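Local coordinates for protein putative alpha/beta hydrolase (Desulfitobacterium hafniense, PDB 4RPC) that is probably a hydrolase of the alpha/beta hydrolase family, with its substrate and reaction not established, at residues H20-L25 with K46-L51; V113-L118 with D202-V207; L142-G147 with N164-L169; K155-F160 with E213-Q218; D193-N198 with T220-E225. All coordinates share one frame; numbering follows the deposited sequence.

The five contacts illustrate how an alpha/beta hydrolase separates a sheet core from a helical insertion. Interactions 1 and 2 are both parallel strand pairings in one sheet, their centres about 17 Å apart. Interaction 3 (L142-G147 with N164-L169) lies within the helices inserted between strands 112-119 and 204-210, about 30 Å between centres from interaction 2. Interaction 4 holds the loop carrying the probable triad acid against that insertion and touches interaction 3, chiefly through F160 against D165, V168 and L169. Interaction 5 lies over the L118/V207 face of the sheet, where L223 meets both. Along the chain interaction 1 closes first, while interaction 2 crosses both 4 and 5.

Interaction 1 of 5, residues H20-L25 with K46-L51; sequences HGPKVL and KDRYCL
P22 and C50 open a short run of parallel strand pairing: C50 N donates to P22 O at 3.0 Å. V24 N then donates to C50 O at 2.9 Å, in a nearly straight bond (175° at the hydrogen), so C50 uses both its N and its O, to P22 and to V24. Where the strands begin, the side chain of P22 touches two flat groups. Its CG sits 3.9 Å above the guanidinium plane of R48, offset toward the rim, while its CB lies 3.8 Å from CD1 of the Y49 ring. P22 O meets the same ring at its edge, and R48 CG covers one face of it near the rim. V24 CG2 reaches Y49 CD1 at 3.8 Å from an oblique direction, and V24 CB rests 3.9 Å from L51 CD1, the two side chains side by side and pointing the same way. On the other face of the sheet, K23 CG lies 4.0 Å from C50 CB.

This is the pairing of strands 23-27 and 50-54 in the parallel part of the alpha/beta hydrolase sheet. The bend of the K23 chain at chi2 (75°) carries NZ back toward P19 O, which it bonds, and weakly toward G21 O. Further out, L260 backs both V24 and Y49, R257 of helix 249-259 touches R48 and Y49, and strand 88-95 continues the sheet through backbone bonds from K23 to Q90 and from L25 to A91 and Y93.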
# COMPACT_ATOMS: atom_id res chain seq x y z
N HIS A 20 10.28 21.07 4.58
CA HIS A 20 9.57 21.69 5.70
C HIS A 20 8.04 21.68 5.50
O HIS A 20 7.27 22.00 6.40
CB HIS A 20 10.13 23.13 5.92
CG HIS A 20 11.59 23.14 6.22
ND1 HIS A 20 12.51 23.84 5.48
CD2 HIS A 20 12.30 22.45 7.15
CE1 HIS A 20 13.72 23.61 5.95
NE2 HIS A 20 13.62 22.77 6.97
N GLY A 21 7.60 21.30 4.33
CA GLY A 21 6.16 21.14 4.09
C GLY A 21 5.49 20.05 4.94
O GLY A 21 6.16 19.30 5.61
N PRO A 22 4.15 19.98 4.90
CA PRO A 22 3.47 18.90 5.61
C PRO A 22 3.91 17.53 5.11
O PRO A 22 4.14 17.35 3.91
CB PRO A 22 1.97 19.13 5.31
CG PRO A 22 1.86 20.59 4.89
CD PRO A 22 3.22 21.01 4.38
N LYS A 23 3.99 16.56 6.02
CA LYS A 23 4.56 15.28 5.66
C LYS A 23 3.49 14.28 5.14
O LYS A 23 2.51 14.00 5.80
CB LYS A 23 5.29 14.70 6.85
CG LYS A 23 6.73 15.16 6.95
CD LYS A 23 6.81 16.58 7.46
CE LYS A 23 8.21 16.85 7.94
NZ LYS A 23 8.52 18.29 7.79
N VAL A 24 3.77 13.73 3.96
CA VAL A 24 2.95 12.77 3.32
C VAL A 24 3.83 11.52 3.02
O VAL A 24 4.82 11.59 2.29
CB VAL A 24 2.38 13.38 2.04
CG1 VAL A 24 1.58 12.36 1.24
CG2 VAL A 24 1.48 14.59 2.38
N LEU A 25 3.44 10.39 3.58
CA LEU A 25 4.16 9.10 3.38
C LEU A 25 3.47 8.26 2.34
O LEU A 25 2.28 8.04 2.45
CB LEU A 25 4.12 8.28 4.69
CG LEU A 25 5.33 7.79 5.43
CD1 LEU A 25 4.87 6.79 6.47
CD2 LEU A 25 6.42 7.16 4.58
N LYS A 46 5.04 17.84 -4.96
CA LYS A 46 6.36 18.28 -4.50
C LYS A 46 6.48 19.78 -4.28
O LYS A 46 7.28 20.20 -3.46
CB LYS A 46 7.47 17.81 -5.43
CG LYS A 46 7.49 18.44 -6.81
CD LYS A 46 8.52 17.69 -7.63
CE LYS A 46 8.59 18.15 -9.09
NZ LYS A 46 9.36 19.41 -9.13
N ASP A 47 5.69 20.56 -5.01
CA ASP A 47 5.63 22.01 -4.79
C ASP A 47 5.40 22.38 -3.31
O ASP A 47 5.93 23.34 -2.81
CB ASP A 47 4.56 22.67 -5.71
CG ASP A 47 3.09 22.29 -5.35
OD1 ASP A 47 2.73 21.07 -5.25
OD2 ASP A 47 2.26 23.21 -5.15
N ARG A 48 4.63 21.55 -2.60
CA ARG A 48 4.10 21.93 -1.33
C ARG A 48 4.40 20.91 -0.19
O ARG A 48 4.68 21.29 0.95
CB ARG A 48 2.61 22.14 -1.53
CG ARG A 48 1.77 21.95 -0.30
CD ARG A 48 1.89 23.12 0.67
NE ARG A 48 0.64 23.23 1.43
CZ ARG A 48 0.53 23.71 2.67
NH1 ARG A 48 1.60 24.16 3.35
NH2 ARG A 48 -0.68 23.73 3.23
N TYR A 49 4.36 19.63 -0.51
CA TYR A 49 4.52 18.62 0.51
C TYR A 49 5.89 18.01 0.61
O TYR A 49 6.61 17.91 -0.39
CB TYR A 49 3.49 17.51 0.28
CG TYR A 49 2.12 18.11 0.37
CD1 TYR A 49 1.56 18.34 1.59
CD2 TYR A 49 1.44 18.52 -0.77
CE1 TYR A 49 0.32 18.93 1.71
CE2 TYR A 49 0.19 19.11 -0.67
CZ TYR A 49 -0.36 19.31 0.57
OH TYR A 49 -1.57 19.90 0.74
N CYS A 50 6.22 17.59 1.83
CA CYS A 50 7.34 16.75 2.07
C CYS A 50 6.91 15.28 1.82
O CYS A 50 6.17 14.74 2.60
CB CYS A 50 7.83 16.89 3.49
SG CYS A 50 9.28 15.86 3.77
N LEU A 51 7.38 14.68 0.73
CA LEU A 51 7.04 13.33 0.37
C LEU A 51 8.11 12.43 0.91
O LEU A 51 9.29 12.63 0.67
CB LEU A 51 6.96 13.15 -1.17
CG LEU A 51 5.80 13.78 -1.96
CD1 LEU A 51 4.54 13.93 -1.13
CD2 LEU A 51 6.17 15.10 -2.60

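Interaction 2 of 5, residues V113-L118 with D202-V207; sequences VMNLLL and DARVSV
R204 and N115 lie side by side at the start of two parallel strands, and the guanidinium presents its NE/NH2 side to the amide oxygen. NE and NH2 of R204 each donate to N115 OD1 at 3.0 Å, and the oxygen lies close to the guanidinium plane although the amide and guanidinium planes are turned 42° apart. The CG of N115, anti to the carbonyl carbon, puts the amide alongside the arginine. A water donates a further bond to OD1 and another to R204 O, so three donors fix the rotation of the amide while its ND2 is held by Q90 O. This polar row is the looser side, with R204 partly exposed.

The opposite face is buried, and its contacts across the strands are apolar. L116 CG lies 4.0 Å from A203 CB, and V205 spreads its two methyls between two leucines, CG2 to L116 CD1 at 4.1 Å and CG1 to L118 CD1 at 3.9 Å. Between the two faces the backbones are stitched in regular parallel alternation: L116 N to R204 O, S206 N to L116 O at 2.8 Å (176° at the hydrogen), and L118 N to S206 O.

Strands 112-119 and 204-210 are adjacent in the alpha/beta hydrolase sheet; the axes of 115-118 and 204-207 are 17° apart. Helix 97-108 covers the leucine face, with A102 and A106 on L116 and A99 and V103 on L118, and L223 of helix 220-226 packs there on L118 and V207. Helix 249-259 covers the other, I259 touching N115, L117 and R204, while strand 88-95 flanks strand 112-119.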
# COMPACT_ATOMS: atom_id res chain seq x y z
N VAL A 113 -0.14 10.01 13.40
CA VAL A 113 -0.67 9.91 12.05
C VAL A 113 -2.07 10.56 11.98
O VAL A 113 -3.01 10.12 12.69
CB VAL A 113 -0.79 8.44 11.65
CG1 VAL A 113 -1.40 8.32 10.26
CG2 VAL A 113 0.58 7.75 11.68
N MSE A 114 -2.23 11.56 11.13
CA MSE A 114 -3.53 12.28 11.11
C MSE A 114 -4.49 11.61 10.19
O MSE A 114 -5.65 11.57 10.48
CB MSE A 114 -3.52 13.76 10.71
CG MSE A 114 -4.06 14.63 11.89
SE MSE A 114 -2.79 14.56 13.40
CE MSE A 114 -1.40 14.90 12.08
N ASN A 115 -4.03 11.10 9.05
CA ASN A 115 -4.93 10.54 8.06
C ASN A 115 -4.32 9.31 7.45
O ASN A 115 -3.12 9.31 7.08
CB ASN A 115 -5.15 11.53 6.90
CG ASN A 115 -5.96 12.78 7.30
OD1 ASN A 115 -7.20 12.79 7.19
ND2 ASN A 115 -5.27 13.85 7.65
N LEU A 116 -5.13 8.29 7.24
CA LEU A 116 -4.69 7.08 6.55
C LEU A 116 -5.50 7.04 5.31
O LEU A 116 -6.72 7.23 5.38
CB LEU A 116 -4.97 5.84 7.37
CG LEU A 116 -4.11 5.59 8.57
CD1 LEU A 116 -4.66 4.39 9.28
CD2 LEU A 116 -2.69 5.35 8.17
N LEU A 117 -4.84 6.85 4.15
CA LEU A 117 -5.54 6.57 2.91
C LEU A 117 -5.18 5.17 2.49
O LEU A 117 -4.00 4.90 2.15
CB LEU A 117 -5.12 7.51 1.81
CG LEU A 117 -5.72 8.91 1.79
CD1 LEU A 117 -5.23 9.71 2.95
CD2 LEU A 117 -5.47 9.61 0.46
N LEU A 118 -6.16 4.30 2.49
CA LEU A 118 -5.88 2.91 2.33
C LEU A 118 -6.48 2.42 1.06
O LEU A 118 -7.70 2.46 0.90
CB LEU A 118 -6.43 2.14 3.53
CG LEU A 118 -5.99 2.66 4.88
CD1 LEU A 118 -6.72 1.95 6.02
CD2 LEU A 118 -4.47 2.52 5.03
N ASP A 202 -6.24 6.90 16.15
CA ASP A 202 -6.68 8.28 16.17
C ASP A 202 -6.87 8.84 14.77
O ASP A 202 -7.71 9.68 14.57
CB ASP A 202 -5.66 9.13 16.90
CG ASP A 202 -5.72 8.95 18.39
OD1 ASP A 202 -6.52 8.09 18.86
OD2 ASP A 202 -4.97 9.69 19.09
N ALA A 203 -6.14 8.31 13.80
CA ALA A 203 -6.19 8.81 12.44
C ALA A 203 -7.59 8.75 11.84
O ALA A 203 -8.32 7.79 12.05
CB ALA A 203 -5.23 8.03 11.57
N ARG A 204 -7.95 9.76 11.04
CA ARG A 204 -9.11 9.61 10.20
C ARG A 204 -8.73 8.65 9.09
O ARG A 204 -7.70 8.80 8.47
CB ARG A 204 -9.46 10.92 9.54
CG ARG A 204 -10.65 10.77 8.61
CD ARG A 204 -11.22 12.14 8.28
NE ARG A 204 -10.19 12.95 7.63
CZ ARG A 204 -10.32 14.23 7.27
NH1 ARG A 204 -11.47 14.89 7.48
NH2 ARG A 204 -9.29 14.83 6.70
N VAL A 205 -9.58 7.68 8.81
CA VAL A 205 -9.34 6.68 7.81
C VAL A 205 -10.20 6.95 6.56
O VAL A 205 -11.46 6.99 6.61
CB VAL A 205 -9.69 5.29 8.37
CG1 VAL A 205 -9.60 4.24 7.27
CG2 VAL A 205 -8.74 4.91 9.50
N SER A 206 -9.53 7.07 5.43
CA SER A 206 -10.20 7.10 4.16
C SER A 206 -9.78 5.84 3.38
O SER A 206 -8.58 5.53 3.24
CB SER A 206 -9.80 8.36 3.43
OG SER A 206 -9.86 9.49 4.33
N VAL A 207 -10.78 5.13 2.85
CA VAL A 207 -10.59 3.94 2.03
C VAL A 207 -10.91 4.20 0.54
O VAL A 207 -12.05 4.61 0.18
CB VAL A 207 -11.53 2.85 2.53
CG1 VAL A 207 -11.10 1.46 2.02
CG2 VAL A 207 -11.58 2.85 4.04
O HOH W 1 -8.20 10.35 6.00

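Interaction 3 of 5, residues L142-G147 with N164-L169; sequences LNLLAG and NDVEVL
The carboxylate of D165 is the flat side-chain group of this contact, and it meets L144 through one oxygen, OD2, 4.2 Å from L144 CD2. That oxygen is engaged mainly by L150 N, and OD1 by H149 ND1, so the leucine methyl merely brushes a group already held by hydrogen bonds. The other flat partner is the carbonyl of G147, against which V166 CG2 rests, 3.6 Å from G147 O. V166 CG1 lies 3.9 Å from G147 CA, so both methyls of the valine touch the glycine.

L144 carries the apolar half of the contact by spreading its methyls. Its chi1 (-64°) and chi2 (174°) together place them: CD1 reaches L169 CB at 3.6 Å, while CD2 passes V166 CG2 at 4.1 Å as the two side chains run past one another, antiparallel.

Helix 130-145 ends here in a Schellman motif, G147 taking positive phi (73°) and returning its N to L144 O. The end of that helix packs on helix 165-169, both in the helical insertion that alpha/beta hydrolases commonly place between strands of the sheet, where it often forms a cap. F160 touches D165 and V168 beyond the contact. No hydrogen bond crosses between the two segments, so what unites them is contact of L144 with V166 and L169 plus a valine methyl against the G147 carbonyl, with the polar ends of D165 committed to the intervening loop at H149 and L150.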
# COMPACT_ATOMS: atom_id res chain seq x y z
N LEU A 142 4.85 -12.25 -11.25
CA LEU A 142 6.01 -12.34 -12.13
C LEU A 142 5.55 -12.66 -13.57
O LEU A 142 6.07 -12.11 -14.56
CB LEU A 142 7.01 -13.40 -11.63
CG LEU A 142 7.70 -12.92 -10.38
CD1 LEU A 142 8.39 -14.05 -9.70
CD2 LEU A 142 8.68 -11.76 -10.66
N ASN A 143 4.57 -13.55 -13.68
CA ASN A 143 3.95 -13.83 -14.97
C ASN A 143 3.45 -12.58 -15.69
O ASN A 143 3.47 -12.53 -16.91
CB ASN A 143 2.83 -14.85 -14.85
CG ASN A 143 3.33 -16.26 -14.96
OD1 ASN A 143 4.25 -16.54 -15.69
ND2 ASN A 143 2.74 -17.16 -14.21
N LEU A 144 3.03 -11.57 -14.96
CA LEU A 144 2.58 -10.33 -15.60
C LEU A 144 3.69 -9.73 -16.45
O LEU A 144 3.42 -9.11 -17.46
CB LEU A 144 2.11 -9.31 -14.58
CG LEU A 144 0.89 -9.72 -13.77
CD1 LEU A 144 0.60 -8.68 -12.69
CD2 LEU A 144 -0.31 -9.86 -14.69
N LEU A 145 4.93 -9.94 -16.02
CA LEU A 145 6.11 -9.40 -16.71
C LEU A 145 6.34 -10.10 -18.02
O LEU A 145 6.99 -9.58 -18.87
CB LEU A 145 7.40 -9.52 -15.83
CG LEU A 145 7.36 -8.73 -14.51
CD1 LEU A 145 8.45 -9.20 -13.55
CD2 LEU A 145 7.43 -7.20 -14.72
N ALA A 146 5.82 -11.31 -18.15
CA ALA A 146 5.72 -11.94 -19.43
C ALA A 146 4.46 -11.54 -20.21
O ALA A 146 4.24 -12.04 -21.30
CB ALA A 146 5.74 -13.45 -19.26
N GLY A 147 3.62 -10.67 -19.66
CA GLY A 147 2.35 -10.32 -20.30
C GLY A 147 1.32 -11.43 -20.21
O GLY A 147 0.36 -11.45 -20.95
N ASN A 164 -7.86 -6.64 -18.61
CA ASN A 164 -6.99 -5.50 -18.58
C ASN A 164 -5.92 -5.60 -17.47
O ASN A 164 -5.21 -4.64 -17.21
CB ASN A 164 -7.86 -4.23 -18.42
CG ASN A 164 -8.77 -4.28 -17.19
OD1 ASN A 164 -9.25 -5.35 -16.78
ND2 ASN A 164 -8.99 -3.11 -16.58
N ASP A 165 -5.78 -6.77 -16.83
CA ASP A 165 -4.83 -6.93 -15.69
C ASP A 165 -3.37 -6.71 -16.07
O ASP A 165 -2.61 -6.10 -15.32
CB ASP A 165 -5.01 -8.31 -15.04
CG ASP A 165 -5.01 -9.44 -16.05
OD1 ASP A 165 -5.69 -9.38 -17.10
OD2 ASP A 165 -4.30 -10.40 -15.79
N VAL A 166 -2.97 -7.20 -17.24
CA VAL A 166 -1.64 -6.92 -17.75
C VAL A 166 -1.42 -5.42 -18.01
O VAL A 166 -0.45 -4.82 -17.56
CB VAL A 166 -1.35 -7.73 -19.01
CG1 VAL A 166 -0.06 -7.29 -19.67
CG2 VAL A 166 -1.22 -9.20 -18.67
N GLU A 167 -2.30 -4.80 -18.76
CA GLU A 167 -2.13 -3.38 -19.08
C GLU A 167 -2.09 -2.56 -17.79
O GLU A 167 -1.31 -1.65 -17.68
CB GLU A 167 -3.22 -2.88 -20.03
CG GLU A 167 -4.42 -2.28 -19.33
CD GLU A 167 -5.26 -1.40 -20.24
OE1 GLU A 167 -5.93 -1.93 -21.16
OE2 GLU A 167 -5.24 -0.16 -20.03
N VAL A 168 -2.89 -2.92 -16.80
CA VAL A 168 -2.94 -2.15 -15.54
C VAL A 168 -1.81 -2.41 -14.53
O VAL A 168 -1.31 -1.47 -13.93
CB VAL A 168 -4.27 -2.40 -14.81
CG1 VAL A 168 -4.29 -1.68 -13.48
CG2 VAL A 168 -5.45 -1.90 -15.64
N LEU A 169 -1.45 -3.66 -14.32
CA LEU A 169 -0.54 -4.05 -13.25
C LEU A 169 0.90 -4.17 -13.71
O LEU A 169 1.83 -3.93 -12.96
CB LEU A 169 -0.99 -5.41 -12.63
CG LEU A 169 -2.27 -5.38 -11.79
CD1 LEU A 169 -2.69 -6.73 -11.23
CD2 LEU A 169 -2.19 -4.37 -10.65

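Interaction 4 of 5, residues K155-F160 with E213-Q218; sequences KENMGF and EIYGAQ
I214 belongs to the loop that in alpha/beta hydrolases follows a sheet strand and carries the acid of the catalytic triad, and it lies against E156 and N157 of helix 154-157. Its neighbour E213 bonds H241 ND1 through OE2 and G210 N through OE1, consistent with that role in a Ser-His-Glu triad with S96.

From its root outward, the I214 side chain runs along these two helical residues. CB stands 4.0 Å from N157 O. CG1, placed anti to the carbonyl carbon (chi1 -63°), comes 3.6 Å from E156 O, and CD1 finishes 3.5 Å from that same carbonyl oxygen. The other branch, CG2, turns to the ring of Y215 and covers one face, 3.5 Å above the plane over its centre.

A backbone bond adds to this: I214 N donates to N157 O at 3.2 Å. E213 CG rests by M158 O, and the positive phi of G159, in a Schellman motif, lets the chain turn away beside E213. Y215, in the type I turn E213-G216, brings CE2 to 3.7 Å from N157 OD1, the amide plane 56° from the ring.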
# COMPACT_ATOMS: atom_id res chain seq x y z
N LYS A 155 -7.99 -13.16 -11.03
CA LYS A 155 -8.05 -12.08 -11.99
C LYS A 155 -9.37 -11.32 -11.81
O LYS A 155 -9.36 -10.10 -11.76
CB LYS A 155 -7.98 -12.66 -13.40
CG LYS A 155 -7.94 -11.63 -14.51
CD LYS A 155 -7.77 -12.31 -15.85
CE LYS A 155 -9.09 -12.81 -16.33
NZ LYS A 155 -8.87 -13.53 -17.58
N GLU A 156 -10.46 -12.07 -11.66
CA GLU A 156 -11.83 -11.51 -11.59
C GLU A 156 -12.04 -10.86 -10.26
O GLU A 156 -12.61 -9.80 -10.20
CB GLU A 156 -12.93 -12.57 -11.78
CG GLU A 156 -12.93 -13.25 -13.14
CD GLU A 156 -11.79 -14.26 -13.28
OE1 GLU A 156 -11.00 -14.46 -12.31
OE2 GLU A 156 -11.66 -14.82 -14.39
N ASN A 157 -11.56 -11.50 -9.20
CA ASN A 157 -11.69 -10.91 -7.88
C ASN A 157 -11.02 -9.54 -7.72
O ASN A 157 -11.58 -8.62 -7.07
CB ASN A 157 -11.18 -11.87 -6.81
CG ASN A 157 -12.02 -13.14 -6.74
OD1 ASN A 157 -13.21 -13.17 -7.13
ND2 ASN A 157 -11.40 -14.20 -6.30
N MSE A 158 -9.83 -9.40 -8.31
CA MSE A 158 -9.12 -8.13 -8.29
C MSE A 158 -9.73 -7.12 -9.26
O MSE A 158 -9.33 -5.96 -9.25
CB MSE A 158 -7.66 -8.35 -8.59
CG MSE A 158 -6.97 -9.21 -7.54
SE MSE A 158 -5.05 -9.30 -8.03
CE MSE A 158 -4.48 -7.73 -7.03
N GLY A 159 -10.68 -7.51 -10.12
CA GLY A 159 -11.47 -6.51 -10.90
C GLY A 159 -11.02 -6.39 -12.34
O GLY A 159 -11.25 -5.35 -12.99
N PHE A 160 -10.48 -7.48 -12.85
CA PHE A 160 -9.91 -7.50 -14.18
C PHE A 160 -10.49 -8.56 -15.09
O PHE A 160 -9.79 -9.14 -15.92
CB PHE A 160 -8.38 -7.68 -14.08
CG PHE A 160 -7.71 -6.58 -13.34
CD1 PHE A 160 -7.71 -5.27 -13.84
CD2 PHE A 160 -7.05 -6.83 -12.12
CE1 PHE A 160 -7.07 -4.24 -13.16
CE2 PHE A 160 -6.43 -5.80 -11.43
CZ PHE A 160 -6.45 -4.50 -11.95
N GLU A 213 -13.50 -4.28 -8.04
CA GLU A 213 -13.04 -5.21 -6.98
C GLU A 213 -14.24 -5.84 -6.34
O GLU A 213 -14.97 -5.22 -5.58
CB GLU A 213 -12.18 -4.54 -5.92
CG GLU A 213 -10.87 -3.96 -6.44
CD GLU A 213 -9.98 -3.39 -5.33
OE1 GLU A 213 -10.15 -2.20 -4.94
OE2 GLU A 213 -9.09 -4.16 -4.85
N ILE A 214 -14.41 -7.11 -6.63
CA ILE A 214 -15.56 -7.89 -6.14
C ILE A 214 -15.73 -7.82 -4.62
O ILE A 214 -16.83 -7.72 -4.14
CB ILE A 214 -15.47 -9.32 -6.69
CG1 ILE A 214 -15.57 -9.23 -8.23
CG2 ILE A 214 -16.53 -10.24 -6.05
CD1 ILE A 214 -15.74 -10.56 -8.96
N TYR A 215 -14.65 -7.78 -3.86
CA TYR A 215 -14.76 -7.72 -2.41
C TYR A 215 -14.12 -6.47 -1.88
O TYR A 215 -13.65 -6.44 -0.74
CB TYR A 215 -14.13 -8.98 -1.78
CG TYR A 215 -14.69 -10.25 -2.38
CD1 TYR A 215 -16.04 -10.59 -2.20
CD2 TYR A 215 -13.89 -11.09 -3.17
CE1 TYR A 215 -16.58 -11.75 -2.76
CE2 TYR A 215 -14.40 -12.24 -3.74
CZ TYR A 215 -15.75 -12.58 -3.53
OH TYR A 215 -16.28 -13.72 -4.12
N GLY A 216 -14.13 -5.40 -2.69
CA GLY A 216 -13.49 -4.15 -2.32
C GLY A 216 -13.87 -3.64 -0.94
O GLY A 216 -13.03 -3.03 -0.27
N ALA A 217 -15.09 -3.90 -0.48
CA ALA A 217 -15.56 -3.39 0.82
C ALA A 217 -15.41 -4.35 2.03
O ALA A 217 -15.78 -4.01 3.16
CB ALA A 217 -17.01 -2.95 0.67
N GLN A 218 -14.83 -5.53 1.82
CA GLN A 218 -14.81 -6.58 2.86
C GLN A 218 -14.27 -6.09 4.20
O GLN A 218 -14.76 -6.48 5.24
CB GLN A 218 -13.92 -7.73 2.37
CG GLN A 218 -13.73 -8.94 3.30
CD GLN A 218 -12.78 -9.97 2.68
OE1 GLN A 218 -12.44 -9.86 1.49
NE2 GLN A 218 -12.34 -10.94 3.46

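Interaction 5 of 5, residues D193-N198 with T220-E225; sequences DLKAKN and TPLLAE
K195 and L222 bring the backbones nearest, their CA atoms 7.0 Å apart, as L194 to K197 wind helically but lack a helix's bond pattern and helix 220-226 passes beside them. The gap is bridged by leucine side chains. In L194, chi1 (177°) carries CG toward the helix, and CD2 touches two of its leucines: 4.1 Å from L222 CD2 and 4.0 Å from L223 CD2. The side chain crosses that of L223 at about a right angle and that of L222 obliquely. L222 answers with both methyls along the backbone of K195, CD2 at 4.1 Å from K195 N and CD1 at 4.1 Å from K195 CA, so the exposed lysine contributes its main chain and CB more than its charge.

L194 is buried further by Y123 and by V103 and I107 of helix 97-108. The contact thus joins the loop before strand 204-210 to the helix that follows the same strand, over the face of the alpha/beta hydrolase sheet that bears L118 and V207. E225 O takes a bond from R200 NH1, a second tie from the helix to the chain leading into that strand.

At the exposed rim K195 NZ and E225 OE2 approach to 4.4 Å, too far for a salt bridge. No hydrogen bond joins the two segments, so cohesion here rests on leucine methyls against one another and against the K195 main chain, and the opposite charges at most add a weak, solvent-screened attraction.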
# COMPACT_ATOMS: atom_id res chain seq x y z
N ASP A 193 -2.52 -9.98 10.82
CA ASP A 193 -3.86 -10.14 11.34
C ASP A 193 -4.26 -8.93 12.18
O ASP A 193 -3.88 -8.80 13.34
CB ASP A 193 -3.89 -11.45 12.11
CG ASP A 193 -5.26 -11.82 12.65
OD1 ASP A 193 -6.26 -11.13 12.41
OD2 ASP A 193 -5.29 -12.81 13.39
N LEU A 194 -5.01 -8.02 11.57
CA LEU A 194 -5.37 -6.75 12.22
C LEU A 194 -6.44 -6.91 13.31
O LEU A 194 -6.35 -6.29 14.33
CB LEU A 194 -5.88 -5.77 11.17
CG LEU A 194 -6.37 -4.42 11.64
CD1 LEU A 194 -5.26 -3.77 12.42
CD2 LEU A 194 -6.80 -3.59 10.45
N LYS A 195 -7.43 -7.76 13.09
CA LYS A 195 -8.49 -7.97 14.07
C LYS A 195 -7.92 -8.37 15.41
O LYS A 195 -8.38 -7.88 16.44
CB LYS A 195 -9.48 -9.05 13.59
CG LYS A 195 -10.62 -9.33 14.57
CD LYS A 195 -11.98 -9.41 13.87
CE LYS A 195 -13.04 -10.01 14.77
NZ LYS A 195 -13.11 -9.31 16.10
N ALA A 196 -6.90 -9.24 15.37
CA ALA A 196 -6.32 -9.83 16.57
C ALA A 196 -5.65 -8.82 17.47
O ALA A 196 -5.42 -9.10 18.64
CB ALA A 196 -5.31 -10.91 16.21
N LYS A 197 -5.31 -7.66 16.92
CA LYS A 197 -4.64 -6.64 17.70
C LYS A 197 -5.56 -5.88 18.65
O LYS A 197 -5.09 -5.29 19.58
CB LYS A 197 -3.96 -5.67 16.78
CG LYS A 197 -2.86 -6.38 16.03
CD LYS A 197 -2.03 -5.43 15.25
CE LYS A 197 -1.01 -6.22 14.46
NZ LYS A 197 0.19 -6.38 15.30
N ASN A 198 -6.86 -5.90 18.41
CA ASN A 198 -7.78 -5.09 19.18
C ASN A 198 -7.29 -3.64 19.24
O ASN A 198 -7.17 -3.05 20.30
CB ASN A 198 -7.94 -5.64 20.58
CG ASN A 198 -9.02 -4.91 21.35
OD1 ASN A 198 -9.99 -4.49 20.75
ND2 ASN A 198 -8.82 -4.70 22.65
N THR A 220 -14.03 -2.86 5.42
CA THR A 220 -14.42 -1.56 5.91
C THR A 220 -15.08 -1.67 7.31
O THR A 220 -14.83 -0.82 8.16
CB THR A 220 -15.27 -0.78 4.88
OG1 THR A 220 -16.57 -1.38 4.77
CG2 THR A 220 -14.56 -0.73 3.49
N PRO A 221 -15.87 -2.71 7.57
CA PRO A 221 -16.35 -2.86 8.97
C PRO A 221 -15.23 -2.94 10.03
O PRO A 221 -15.30 -2.29 11.06
CB PRO A 221 -17.13 -4.17 8.94
CG PRO A 221 -17.52 -4.38 7.52
CD PRO A 221 -16.54 -3.66 6.66
N LEU A 222 -14.20 -3.73 9.76
CA LEU A 222 -13.06 -3.82 10.67
C LEU A 222 -12.37 -2.47 10.87
O LEU A 222 -12.04 -2.08 11.99
CB LEU A 222 -12.03 -4.82 10.12
CG LEU A 222 -10.78 -5.02 10.97
CD1 LEU A 222 -11.16 -5.30 12.42
CD2 LEU A 222 -10.02 -6.17 10.39
N LEU A 223 -12.15 -1.75 9.79
CA LEU A 223 -11.49 -0.45 9.92
C LEU A 223 -12.33 0.54 10.69
O LEU A 223 -11.81 1.38 11.43
CB LEU A 223 -11.17 0.09 8.55
CG LEU A 223 -10.24 -0.81 7.74
CD1 LEU A 223 -10.24 -0.39 6.28
CD2 LEU A 223 -8.85 -0.82 8.34
N ALA A 224 -13.64 0.45 10.52
CA ALA A 224 -14.57 1.31 11.20
C ALA A 224 -14.58 1.11 12.73
O ALA A 224 -14.72 2.09 13.45
CB ALA A 224 -15.97 1.08 10.66
N GLU A 225 -14.43 -0.11 13.23
CA GLU A 225 -14.33 -0.31 14.67
C GLU A 225 -12.95 0.05 15.21
O GLU A 225 -12.79 0.31 16.39
CB GLU A 225 -14.70 -1.74 15.05
CG GLU A 225 -13.66 -2.80 14.75
CD GLU A 225 -14.17 -4.21 14.99
OE1 GLU A 225 -15.27 -4.33 15.58
OE2 GLU A 225 -13.50 -5.21 14.60